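Long-range contact in collagen alpha-1(XX) chain (Homo sapiens, PDB 5KF4), which is a collagen chain whose fibronectin type III domain, the part in this structure, probably serves as a structural or interaction module outside the triple helix: residues L77-P82 with G91-V96. Residues are numbered along the deposited sequence; the frame is centred on the assembly and turned at random.
Sequences LVSVFP and GLRGLV
Leu77 brings its methyl CD2 to the edge of the Arg93 guanidinium, close to that group's plane, with NH1 at 4.2 Å. The other flat group, the Phe81 ring, meets Gly91 N obliquely through CD1. Between Leu77 and Phe81 along the strand, Ser79 faces Arg93 in a non-hydrogen-bonded pair, its OG resting 3.7 Å from Arg93 CB. Arg93 CG sits between its own backbone N and carbonyl carbon (chi1 64°), and the chain bends at chi3; the guanidinium stands out from the sheet on the face that Leu77 also occupies. On the same face, Leu77 CD1 packs against Leu95 CD2 at 3.7 Å, the two side chains crossing at a slant.

Two reciprocal pairs of backbone hydrogen bonds join the antiparallel strands. Val78 N reaches Gly94 O at 3.0 Å and Gly94 N returns to Val78 O; Val80 N donates to Leu92 O at 2.9 Å, whereas the return bond from Leu92 N to Val80 O is more bent, at 137° about the hydrogen. CA-H...O contacts supplement this ladder, including one from Gly91 CA to Val80 O. On the opposite face, Val78 CG2 touches Val96 CG1 at 4.1 Å.

The segments belong to the hairpin of strands 75-84 and 87-97, the latter at the margin of the domain's four-stranded sheet. Strand 40-47 flanks 75-84 on its other side, while Val78, Val80, Leu92 and Val96 face the second sheet and pack on strands 15-20 and 27-32, including Leu29 and Trp31, within the fibronectin type III beta sandwich.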
loop_
_atom_site.group_PDB
_atom_site.type_symbol
_atom_site.label_atom_id
_atom_site.label_comp_id
_atom_site.label_asym_id
_atom_site.label_seq_id
_atom_site.Cartn_x
_atom_site.Cartn_y
_atom_site.Cartn_z
ATOM N N LEU A 77 -4.473 7.975 -2.247
ATOM C CA LEU A 77 -4.830 6.611 -2.609
ATOM C C LEU A 77 -3.683 5.712 -2.194
ATOM O O LEU A 77 -2.556 5.895 -2.644
ATOM C CB LEU A 77 -5.102 6.472 -4.108
ATOM C CG LEU A 77 -5.679 5.114 -4.521
ATOM C CD1 LEU A 77 -7.010 4.848 -3.824
ATOM C CD2 LEU A 77 -5.826 5.012 -6.034
ATOM N N VAL A 78 -3.967 4.731 -1.349
ATOM C CA VAL A 78 -2.914 3.894 -0.794
ATOM C C VAL A 78 -3.114 2.438 -1.194
ATOM O O VAL A 78 -4.175 1.877 -0.962
ATOM C CB VAL A 78 -2.873 4.002 0.736
ATOM C CG1 VAL A 78 -1.774 3.131 1.286
ATOM C CG2 VAL A 78 -2.660 5.448 1.155
ATOM N N SER A 79 -2.098 1.830 -1.799
ATOM C CA SER A 79 -2.226 0.471 -2.315
ATOM C C SER A 79 -1.182 -0.489 -1.744
ATOM O O SER A 79 -0.042 -0.101 -1.479
ATOM C CB SER A 79 -2.142 0.481 -3.841
ATOM O OG SER A 79 -3.175 1.275 -4.401
ATOM N N VAL A 80 -1.586 -1.745 -1.565
ATOM C CA VAL A 80 -0.688 -2.799 -1.100
ATOM C C VAL A 80 -0.641 -3.955 -2.093
ATOM O O VAL A 80 -1.626 -4.663 -2.267
ATOM C CB VAL A 80 -1.120 -3.345 0.269
ATOM C CG1 VAL A 80 -0.171 -4.443 0.728
ATOM C CG2 VAL A 80 -1.182 -2.229 1.286
ATOM N N PHE A 81 0.507 -4.148 -2.734
ATOM C CA PHE A 81 0.674 -5.201 -3.734
ATOM C C PHE A 81 1.577 -6.313 -3.216
ATOM O O PHE A 81 2.725 -6.065 -2.856
ATOM C CB PHE A 81 1.254 -4.629 -5.023
ATOM C CG PHE A 81 0.329 -3.698 -5.750
ATOM C CD1 PHE A 81 -0.574 -4.187 -6.680
ATOM C CD2 PHE A 81 0.363 -2.332 -5.505
ATOM C CE1 PHE A 81 -1.418 -3.331 -7.359
ATOM C CE2 PHE A 81 -0.483 -1.471 -6.179
ATOM C CZ PHE A 81 -1.375 -1.969 -7.107
ATOM N N PRO A 82 1.067 -7.551 -3.182
ATOM C CA PRO A 82 1.937 -8.655 -2.759
ATOM C C PRO A 82 2.913 -9.077 -3.852
ATOM O O PRO A 82 2.527 -9.165 -5.022
ATOM C CB PRO A 82 0.946 -9.782 -2.451
ATOM C CG PRO A 82 -0.242 -9.490 -3.315
ATOM C CD PRO A 82 -0.302 -7.995 -3.497
ATOM N N GLY A 91 -4.101 -6.060 -5.100
ATOM C CA GLY A 91 -4.004 -5.810 -3.677
ATOM C C GLY A 91 -5.117 -5.005 -3.043
ATOM O O GLY A 91 -6.196 -4.835 -3.615
ATOM N N LEU A 92 -4.831 -4.486 -1.853
ATOM C CA LEU A 92 -5.800 -3.717 -1.091
ATOM C C LEU A 92 -5.590 -2.238 -1.341
ATOM O O LEU A 92 -4.471 -1.797 -1.596
ATOM C CB LEU A 92 -5.649 -4.005 0.407
ATOM C CG LEU A 92 -5.613 -5.463 0.870
ATOM C CD1 LEU A 92 -5.268 -5.553 2.348
ATOM C CD2 LEU A 92 -6.960 -6.118 0.611
ATOM N N ARG A 93 -6.660 -1.464 -1.247
ATOM C CA ARG A 93 -6.514 -0.023 -1.333
ATOM C C ARG A 93 -7.622 0.747 -0.629
ATOM O O ARG A 93 -8.694 0.212 -0.350
ATOM C CB ARG A 93 -6.407 0.420 -2.800
ATOM C CG ARG A 93 -7.625 0.163 -3.652
ATOM C CD ARG A 93 -7.410 0.778 -5.025
ATOM N NE ARG A 93 -7.971 -0.013 -6.112
ATOM C CZ ARG A 93 -7.806 0.280 -7.399
ATOM N NH1 ARG A 93 -7.108 1.353 -7.752
ATOM N NH2 ARG A 93 -8.348 -0.492 -8.332
ATOM N N GLY A 94 -7.325 2.000 -0.310
ATOM C CA GLY A 94 -8.273 2.876 0.352
ATOM C C GLY A 94 -7.840 4.329 0.318
ATOM O O GLY A 94 -6.684 4.640 0.028
ATOM N N LEU A 95 -8.776 5.222 0.617
ATOM C CA LEU A 95 -8.494 6.650 0.645
ATOM C C LEU A 95 -8.375 7.131 2.080
ATOM O O LEU A 95 -9.216 6.811 2.922
ATOM C CB LEU A 95 -9.589 7.437 -0.075
ATOM C CG LEU A 95 -9.767 7.223 -1.577
ATOM C CD1 LEU A 95 -11.082 7.838 -2.024
ATOM C CD2 LEU A 95 -8.604 7.828 -2.353
ATOM N N VAL A 96 -7.337 7.908 2.355
ATOM C CA VAL A 96 -7.198 8.551 3.653
ATOM C C VAL A 96 -6.702 9.987 3.492
ATOM O O VAL A 96 -5.803 10.260 2.699
ATOM C CB VAL A 96 -6.240 7.757 4.575
ATOM C CG1 VAL A 96 -4.881 7.563 3.917
ATOM C CG2 VAL A 96 -6.100 8.442 5.926
#